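Local coordinates for SA0254 protein (Staphylococcus aureus subsp. aureus, PDB 2OOI), which is of unknown function but carries a UTRA domain, the fold that typically binds small-molecule effectors in GntR-family transcription regulators, and so may act as a ligand sensor, at residues 95-100 with 134-139; 75-80 with 88-93; 102-107 with 128-133. All coordinates share one frame; numbering follows the deposited sequence.

Contact 1. Residues 95-100 with 134-139; sequences MKLRIG and FYTMTG
The side chain of Met137 runs extended through chi2 (163°) and then bends at chi3 (-70°), which turns its methyl back toward Arg98. Met137 CE thereby comes to 3.7 Å from Arg98 CB. Met137 CB lies nearly as close to the same carbon. Arg98 CB does the touching on its side, and the chain, bent at chi2, carries the guanidinium away from residues 134-139. The backbones meet in two bonds. Met137 N donates to Arg98 O at 2.8 Å. Gly100 N donates to Tyr135 O at 2.9 Å. Between them Ile99 and Thr136 form an antiparallel non-hydrogen-bonded pair. This is where strand 99-110 begins to pair with the end of strand 126-136, at one end of the strand pairing, on the surface of the domain. Thr136 to Gly139 then make a type I turn that leads into strand 141-150. Thr136 OG1 is bonded to Lys140 N beyond the turn and shares a hydrogen bond with Thr138 OG1. Thr136 CG2 sits 4.2 Å from Leu97 CD1. The side chains of Thr136 and Leu97 cross at about a right angle, with Ile74 of helix 72-75 against both.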
# COMPACT_ATOMS: atom_id res chain seq x y z
N MET B 95 24.44 -16.41 -2.52
CA MET B 95 24.61 -16.58 -1.08
C MET B 95 23.68 -17.66 -0.52
O MET B 95 23.76 -17.98 0.67
CB MET B 95 24.36 -15.27 -0.32
CG MET B 95 25.39 -14.16 -0.55
SD MET B 95 27.14 -14.58 -0.36
CE MET B 95 27.44 -15.14 -2.01
N LYS B 96 22.81 -18.24 -1.34
CA LYS B 96 21.89 -19.28 -0.88
C LYS B 96 21.18 -18.92 0.44
O LYS B 96 20.96 -19.77 1.29
CB LYS B 96 22.63 -20.61 -0.75
CG LYS B 96 22.45 -21.52 -1.96
CD LYS B 96 23.07 -20.94 -3.23
CE LYS B 96 23.45 -22.05 -4.22
NZ LYS B 96 22.26 -22.87 -4.60
N LEU B 97 20.80 -17.65 0.59
CA LEU B 97 20.14 -17.19 1.82
C LEU B 97 18.68 -17.58 1.77
O LEU B 97 18.02 -17.34 0.76
CB LEU B 97 20.23 -15.68 1.97
CG LEU B 97 19.75 -15.17 3.32
CD1 LEU B 97 20.62 -15.72 4.46
CD2 LEU B 97 19.72 -13.64 3.32
N ARG B 98 18.18 -18.18 2.84
CA ARG B 98 16.78 -18.57 2.92
C ARG B 98 15.94 -17.41 3.42
O ARG B 98 15.96 -17.10 4.60
CB ARG B 98 16.60 -19.80 3.84
CG ARG B 98 17.32 -21.09 3.41
CD ARG B 98 17.41 -21.22 1.89
NE ARG B 98 17.97 -22.51 1.46
CZ ARG B 98 18.48 -22.77 0.25
NH1 ARG B 98 18.53 -21.84 -0.71
NH2 ARG B 98 18.94 -24.00 -0.00
N ILE B 99 15.18 -16.79 2.54
CA ILE B 99 14.39 -15.62 2.93
C ILE B 99 12.98 -16.02 3.35
O ILE B 99 12.22 -16.60 2.56
CB ILE B 99 14.37 -14.56 1.82
CG1 ILE B 99 15.81 -14.04 1.64
CG2 ILE B 99 13.41 -13.43 2.17
CD1 ILE B 99 16.13 -13.44 0.28
N GLY B 100 12.64 -15.73 4.61
CA GLY B 100 11.39 -16.20 5.23
C GLY B 100 10.16 -15.33 5.03
O GLY B 100 9.16 -15.80 4.47
N PHE B 134 13.21 -7.42 6.27
CA PHE B 134 13.24 -8.79 5.79
C PHE B 134 13.87 -9.71 6.83
O PHE B 134 14.89 -9.37 7.45
CB PHE B 134 14.05 -8.90 4.50
CG PHE B 134 13.46 -8.17 3.31
CD1 PHE B 134 12.72 -8.87 2.35
CD2 PHE B 134 13.68 -6.80 3.12
CE1 PHE B 134 12.18 -8.20 1.22
CE2 PHE B 134 13.15 -6.12 2.00
CZ PHE B 134 12.40 -6.82 1.05
N TYR B 135 13.30 -10.90 6.99
CA TYR B 135 13.85 -11.87 7.90
C TYR B 135 14.18 -13.13 7.15
O TYR B 135 13.51 -13.49 6.18
CB TYR B 135 12.85 -12.22 9.00
CG TYR B 135 12.35 -11.05 9.80
CD1 TYR B 135 12.72 -10.89 11.14
CD2 TYR B 135 11.51 -10.12 9.24
CE1 TYR B 135 12.25 -9.82 11.87
CE2 TYR B 135 11.05 -9.05 9.96
CZ TYR B 135 11.42 -8.91 11.27
OH TYR B 135 10.93 -7.84 11.96
N THR B 136 15.21 -13.81 7.62
CA THR B 136 15.53 -15.12 7.11
C THR B 136 14.45 -16.09 7.56
O THR B 136 13.62 -15.77 8.41
CB THR B 136 16.83 -15.64 7.68
OG1 THR B 136 16.65 -15.90 9.08
CG2 THR B 136 17.95 -14.64 7.46
N MET B 137 14.51 -17.30 7.01
CA MET B 137 13.52 -18.33 7.32
C MET B 137 13.63 -18.81 8.77
O MET B 137 12.76 -19.53 9.23
CB MET B 137 13.64 -19.51 6.36
CG MET B 137 12.29 -20.08 5.89
SD MET B 137 12.52 -21.09 4.40
CE MET B 137 12.91 -19.80 3.18
N THR B 138 14.68 -18.43 9.49
CA THR B 138 14.76 -18.72 10.93
C THR B 138 14.40 -17.49 11.79
O THR B 138 14.72 -17.45 12.97
CB THR B 138 16.17 -19.27 11.32
OG1 THR B 138 17.19 -18.50 10.68
CG2 THR B 138 16.31 -20.72 10.90
N GLY B 139 13.75 -16.50 11.19
CA GLY B 139 13.37 -15.29 11.92
C GLY B 139 14.46 -14.26 12.20
O GLY B 139 14.30 -13.39 13.05

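Contact 2. Residues 75-80 with 88-93; sequences VKYLND and FDYLES
Tyr90 reaches across from its helix and puts its phenol end against the backbone of Tyr77. Its CB bond already points toward residues 75-80. CG is anti to the backbone N (chi1 168°), and the ring continues outward to the loop. Tyr90 OH donates a hydrogen bond to Tyr77 O, with 2.6 Å between the two oxygens. The donor does not approach in the carbonyl plane. It stands well above it, 52° out, and the carbonyl oxygen in turn lies at the edge of the Tyr90 ring, near its plane.

The same hydroxyl also meets the side chain of Tyr77. Tyr90 OH lies at the edge of the Tyr77 ring, in its plane, 3.5 Å from Tyr77 CD2. The two tyrosines cross obliquely and their rings do not stack. Leu78 CD1 meets the Tyr90 ring at a slant, 3.6 Å from Tyr90 CE1.

Residues 75-80 run from the end of helix 72-75 into the loop before helix 87-94, and residues 88-93 lie on that second helix. Both short helices pack beside the antiparallel sheet of the UTRA domain. Lys76, just past the first helix, is the first to leave helical geometry, with a positive phi. The chain then runs on without regular structure until the second helix begins.

On the sheet side the contact is purely apolar. Leu91 touches with its CD2. That methyl is 3.7 Å from Val75 CG2 and 4.1 Å from Val75 CG1, so it meets both branches. Phe142 of strand 141-150 packs on Val75 and Leu91 together. Tyr70 of strand 61-71 packs on Val75 and Leu78. A zinc ion is bound nearby, about 8 Å from the side chain of Leu91.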
# COMPACT_ATOMS: atom_id res chain seq x y z
N VAL B 75 24.14 -11.75 5.44
CA VAL B 75 24.25 -11.55 3.99
C VAL B 75 25.62 -12.01 3.45
O VAL B 75 25.78 -12.27 2.25
CB VAL B 75 23.94 -10.04 3.68
CG1 VAL B 75 24.70 -9.54 2.51
CG2 VAL B 75 22.43 -9.80 3.53
N LYS B 76 26.61 -12.07 4.35
CA LYS B 76 27.95 -12.64 4.11
C LYS B 76 28.85 -11.68 3.37
O LYS B 76 30.00 -11.46 3.80
CB LYS B 76 27.91 -13.96 3.33
CG LYS B 76 27.28 -15.13 4.05
CD LYS B 76 27.29 -16.37 3.21
CE LYS B 76 26.65 -17.53 3.93
NZ LYS B 76 26.66 -18.76 3.08
N TYR B 77 28.36 -11.14 2.25
CA TYR B 77 29.13 -10.22 1.42
C TYR B 77 28.29 -9.45 0.39
O TYR B 77 27.42 -10.00 -0.25
CB TYR B 77 30.27 -10.94 0.71
CG TYR B 77 31.10 -10.03 -0.17
CD1 TYR B 77 32.23 -9.40 0.32
CD2 TYR B 77 30.74 -9.78 -1.48
CE1 TYR B 77 32.99 -8.57 -0.48
CE2 TYR B 77 31.49 -8.94 -2.28
CZ TYR B 77 32.61 -8.34 -1.79
OH TYR B 77 33.34 -7.53 -2.61
N LEU B 78 28.63 -8.18 0.22
CA LEU B 78 27.94 -7.26 -0.66
C LEU B 78 29.00 -6.22 -1.07
O LEU B 78 29.82 -5.83 -0.25
CB LEU B 78 26.81 -6.59 0.11
CG LEU B 78 25.37 -6.60 -0.34
CD1 LEU B 78 24.97 -7.98 -0.79
CD2 LEU B 78 24.49 -6.13 0.80
N ASN B 79 28.98 -5.80 -2.34
CA ASN B 79 29.72 -4.63 -2.82
C ASN B 79 28.79 -3.82 -3.73
O ASN B 79 27.62 -4.21 -3.97
CB ASN B 79 30.97 -5.06 -3.56
CG ASN B 79 30.72 -5.37 -5.03
OD1 ASN B 79 29.69 -5.93 -5.40
ND2 ASN B 79 31.68 -5.00 -5.88
N ASP B 80 29.29 -2.70 -4.26
CA ASP B 80 28.45 -1.82 -5.09
C ASP B 80 28.13 -2.36 -6.51
O ASP B 80 27.08 -2.04 -7.07
CB ASP B 80 29.02 -0.40 -5.16
CG ASP B 80 30.38 -0.32 -5.81
OD1 ASP B 80 30.80 -1.25 -6.52
OD2 ASP B 80 31.03 0.73 -5.63
N PHE B 88 18.35 -9.32 -4.30
CA PHE B 88 17.65 -10.50 -3.83
C PHE B 88 17.96 -11.79 -4.63
O PHE B 88 17.95 -12.88 -4.05
CB PHE B 88 16.15 -10.17 -3.64
CG PHE B 88 15.93 -9.16 -2.50
CD1 PHE B 88 15.89 -9.61 -1.15
CD2 PHE B 88 15.66 -7.83 -2.76
CE1 PHE B 88 15.63 -8.74 -0.09
CE2 PHE B 88 15.40 -6.96 -1.71
CZ PHE B 88 15.38 -7.42 -0.35
N ASP B 89 18.28 -11.68 -5.92
CA ASP B 89 18.71 -12.84 -6.70
C ASP B 89 20.07 -13.28 -6.22
O ASP B 89 20.31 -14.47 -6.06
CB ASP B 89 18.80 -12.56 -8.22
CG ASP B 89 17.45 -12.29 -8.86
OD1 ASP B 89 16.39 -12.56 -8.23
OD2 ASP B 89 17.46 -11.78 -10.00
N TYR B 90 20.97 -12.32 -6.02
CA TYR B 90 22.28 -12.62 -5.47
C TYR B 90 22.13 -13.34 -4.14
O TYR B 90 22.71 -14.41 -3.92
CB TYR B 90 23.10 -11.34 -5.31
CG TYR B 90 24.38 -11.47 -4.50
CD1 TYR B 90 24.41 -11.10 -3.15
CD2 TYR B 90 25.58 -11.89 -5.08
CE1 TYR B 90 25.56 -11.18 -2.41
CE2 TYR B 90 26.77 -11.97 -4.33
CZ TYR B 90 26.74 -11.62 -2.99
OH TYR B 90 27.88 -11.68 -2.21
N LEU B 91 21.30 -12.78 -3.28
CA LEU B 91 21.10 -13.36 -1.97
C LEU B 91 20.63 -14.81 -2.06
O LEU B 91 21.15 -15.66 -1.37
CB LEU B 91 20.16 -12.49 -1.14
CG LEU B 91 20.57 -11.06 -0.72
CD1 LEU B 91 19.48 -10.27 -0.01
CD2 LEU B 91 21.83 -11.07 0.07
N GLU B 92 19.67 -15.12 -2.93
CA GLU B 92 19.18 -16.50 -3.06
C GLU B 92 20.04 -17.39 -3.96
O GLU B 92 20.33 -18.52 -3.61
CB GLU B 92 17.74 -16.54 -3.55
CG GLU B 92 16.74 -16.00 -2.56
CD GLU B 92 15.31 -16.00 -3.11
OE1 GLU B 92 15.13 -16.40 -4.29
OE2 GLU B 92 14.36 -15.59 -2.37
N SER B 93 20.44 -16.88 -5.12
CA SER B 93 21.21 -17.68 -6.07
C SER B 93 22.64 -17.91 -5.62
O SER B 93 23.11 -19.03 -5.68
CB SER B 93 21.21 -17.03 -7.45
OG SER B 93 19.90 -16.64 -7.82

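Contact 3. Residues 102-107 with 128-133; sequences SDIFFN and LRYHQT
Gln132 lies alongside Ile104, and the two side chains point the same way from the sheet. Gln132 CB sits 4.1 Å from Asp103 O, close to the neighbouring backbone. With chi1 at -167° the chain swings clear of its own N and stays extended, which carries the amide along Ile104 to Ser102. Gln132 CG runs past Ile104 CG1 at 3.8 Å. Gln132 CD meets the same Ile104 CG1 at 3.7 Å. At the tip, Gln132 OE1 accepts a hydrogen bond of 3.0 Å from Ser102 OG, which stands 16° out of the amide carbonyl plane. The other branch, NE2, lies in plane at the edge of the Tyr130 ring.

Strands 102-107 and 128-133 are antiparallel neighbours in the sheet of the UTRA domain. Three hydrogen-bonded pairs, Asp103 with Thr133, Phe105 with His131 and Asn107 with Arg129, give six backbone bonds. Strand 99-110 is outermost within its chain, but it pairs with an antiparallel strand of the second subunit, so the sheet runs on through the dimer.

On the face with Gln132, Ile104 CG2 makes an off-centre CH-pi contact with Tyr130, 4.2 Å from the ring centroid. Phe106 CB touches Tyr130 CD1 at 4.1 Å, and Phe106 CD1 touches Leu128 CD1 at 3.9 Å. The Phe106 ring also meets Phe106 and Phe156 of the second subunit. The face with His131 is more polar. His131 hydrogen-bonds to Asp146 and Glu40, Thr133 to Glu40, and Arg129 forms a salt bridge with Glu115.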
# COMPACT_ATOMS: atom_id res chain seq x y z
N SER B 102 8.55 -10.79 5.59
CA SER B 102 8.86 -9.39 5.83
C SER B 102 7.69 -8.59 6.39
O SER B 102 6.52 -9.00 6.26
CB SER B 102 9.36 -8.74 4.55
OG SER B 102 8.38 -8.77 3.54
N ASP B 103 8.03 -7.48 7.04
CA ASP B 103 7.08 -6.52 7.58
C ASP B 103 7.14 -5.27 6.74
O ASP B 103 8.21 -4.69 6.57
CB ASP B 103 7.43 -6.14 9.02
CG ASP B 103 7.21 -7.26 9.97
OD1 ASP B 103 6.15 -7.92 9.86
OD2 ASP B 103 8.11 -7.51 10.81
N ILE B 104 6.00 -4.82 6.25
CA ILE B 104 5.95 -3.66 5.38
C ILE B 104 5.15 -2.55 6.05
O ILE B 104 4.07 -2.79 6.58
CB ILE B 104 5.29 -4.02 4.08
CG1 ILE B 104 6.21 -4.92 3.26
CG2 ILE B 104 4.92 -2.77 3.32
CD1 ILE B 104 5.48 -5.74 2.20
N PHE B 105 5.67 -1.34 6.01
CA PHE B 105 4.97 -0.19 6.56
C PHE B 105 4.93 0.87 5.48
O PHE B 105 5.95 1.13 4.85
CB PHE B 105 5.70 0.35 7.79
CG PHE B 105 5.87 -0.68 8.88
CD1 PHE B 105 4.94 -0.78 9.92
CD2 PHE B 105 6.92 -1.57 8.86
CE1 PHE B 105 5.08 -1.75 10.93
CE2 PHE B 105 7.06 -2.52 9.86
CZ PHE B 105 6.13 -2.61 10.90
N PHE B 106 3.77 1.49 5.21
CA PHE B 106 3.81 2.63 4.31
C PHE B 106 2.87 3.77 4.64
O PHE B 106 1.79 3.58 5.18
CB PHE B 106 3.69 2.18 2.86
CG PHE B 106 2.36 1.56 2.50
CD1 PHE B 106 1.27 2.36 2.12
CD2 PHE B 106 2.22 0.17 2.43
CE1 PHE B 106 0.06 1.80 1.74
CE2 PHE B 106 1.01 -0.41 2.07
CZ PHE B 106 -0.08 0.41 1.71
N ASN B 107 3.31 4.99 4.35
CA ASN B 107 2.43 6.14 4.44
C ASN B 107 2.73 7.15 3.36
O ASN B 107 3.72 7.03 2.67
CB ASN B 107 2.52 6.76 5.82
CG ASN B 107 3.90 7.23 6.14
OD1 ASN B 107 4.50 8.06 5.41
ND2 ASN B 107 4.43 6.71 7.23
N LEU B 128 5.28 8.19 -1.73
CA LEU B 128 5.03 7.10 -0.79
C LEU B 128 6.33 6.80 -0.08
O LEU B 128 7.35 6.56 -0.74
CB LEU B 128 4.56 5.83 -1.53
CG LEU B 128 3.92 4.72 -0.68
CD1 LEU B 128 2.60 5.22 -0.11
CD2 LEU B 128 3.67 3.44 -1.45
N ARG B 129 6.31 6.84 1.24
CA ARG B 129 7.45 6.40 2.07
C ARG B 129 7.10 4.99 2.53
O ARG B 129 6.10 4.78 3.22
CB ARG B 129 7.73 7.32 3.26
CG ARG B 129 7.34 8.75 3.06
CD ARG B 129 8.06 9.74 3.97
NE ARG B 129 9.34 10.00 3.33
CZ ARG B 129 9.77 11.16 2.81
NH1 ARG B 129 9.10 12.30 2.87
NH2 ARG B 129 10.93 11.15 2.23
N TYR B 130 7.92 4.03 2.13
CA TYR B 130 7.65 2.61 2.28
C TYR B 130 8.85 2.01 3.02
O TYR B 130 9.98 2.36 2.73
CB TYR B 130 7.52 2.07 0.88
CG TYR B 130 7.33 0.60 0.64
CD1 TYR B 130 6.09 0.09 0.24
CD2 TYR B 130 8.42 -0.28 0.70
CE1 TYR B 130 5.93 -1.27 -0.05
CE2 TYR B 130 8.28 -1.64 0.40
CZ TYR B 130 7.03 -2.12 0.03
OH TYR B 130 6.90 -3.46 -0.27
N HIS B 131 8.59 1.19 4.03
CA HIS B 131 9.67 0.57 4.81
C HIS B 131 9.47 -0.91 4.81
O HIS B 131 8.37 -1.37 4.98
CB HIS B 131 9.72 1.05 6.27
CG HIS B 131 10.88 0.49 7.03
ND1 HIS B 131 12.08 1.17 7.16
CD2 HIS B 131 11.07 -0.72 7.62
CE1 HIS B 131 12.93 0.42 7.84
NE2 HIS B 131 12.35 -0.73 8.11
N GLN B 132 10.54 -1.66 4.61
CA GLN B 132 10.41 -3.11 4.64
C GLN B 132 11.53 -3.74 5.47
O GLN B 132 12.68 -3.38 5.31
CB GLN B 132 10.40 -3.64 3.21
CG GLN B 132 9.96 -5.11 3.11
CD GLN B 132 9.54 -5.56 1.71
OE1 GLN B 132 9.23 -6.73 1.50
NE2 GLN B 132 9.51 -4.63 0.75
N THR B 133 11.18 -4.66 6.37
CA THR B 133 12.19 -5.39 7.12
C THR B 133 12.10 -6.85 6.73
O THR B 133 11.04 -7.44 6.85
CB THR B 133 11.99 -5.28 8.60
OG1 THR B 133 12.11 -3.91 8.97
CG2 THR B 133 13.04 -6.13 9.37

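Contacts 1 and 3 both join strand 99-110 to strand 126-136. Contact 3 is the regular middle of that pairing and is nested within the loop closed by contact 1. It is partly buried and extends to the second subunit. Contact 1 is its surface end, with two backbone bonds and a mix of exposed and buried side chains. Tyr135 probably hydrogen-bonds to Asp103, which also bonds to Tyr157 of the second subunit. Contact 2 is buried and rests on apolar side chains and one side-chain-to-backbone hydrogen bond, with no ladder. Its helix 87-94 leads into strand 99-110. It touches contact 1 where Phe88 packs on Phe134 and Leu97 N probably bonds to Leu91 O.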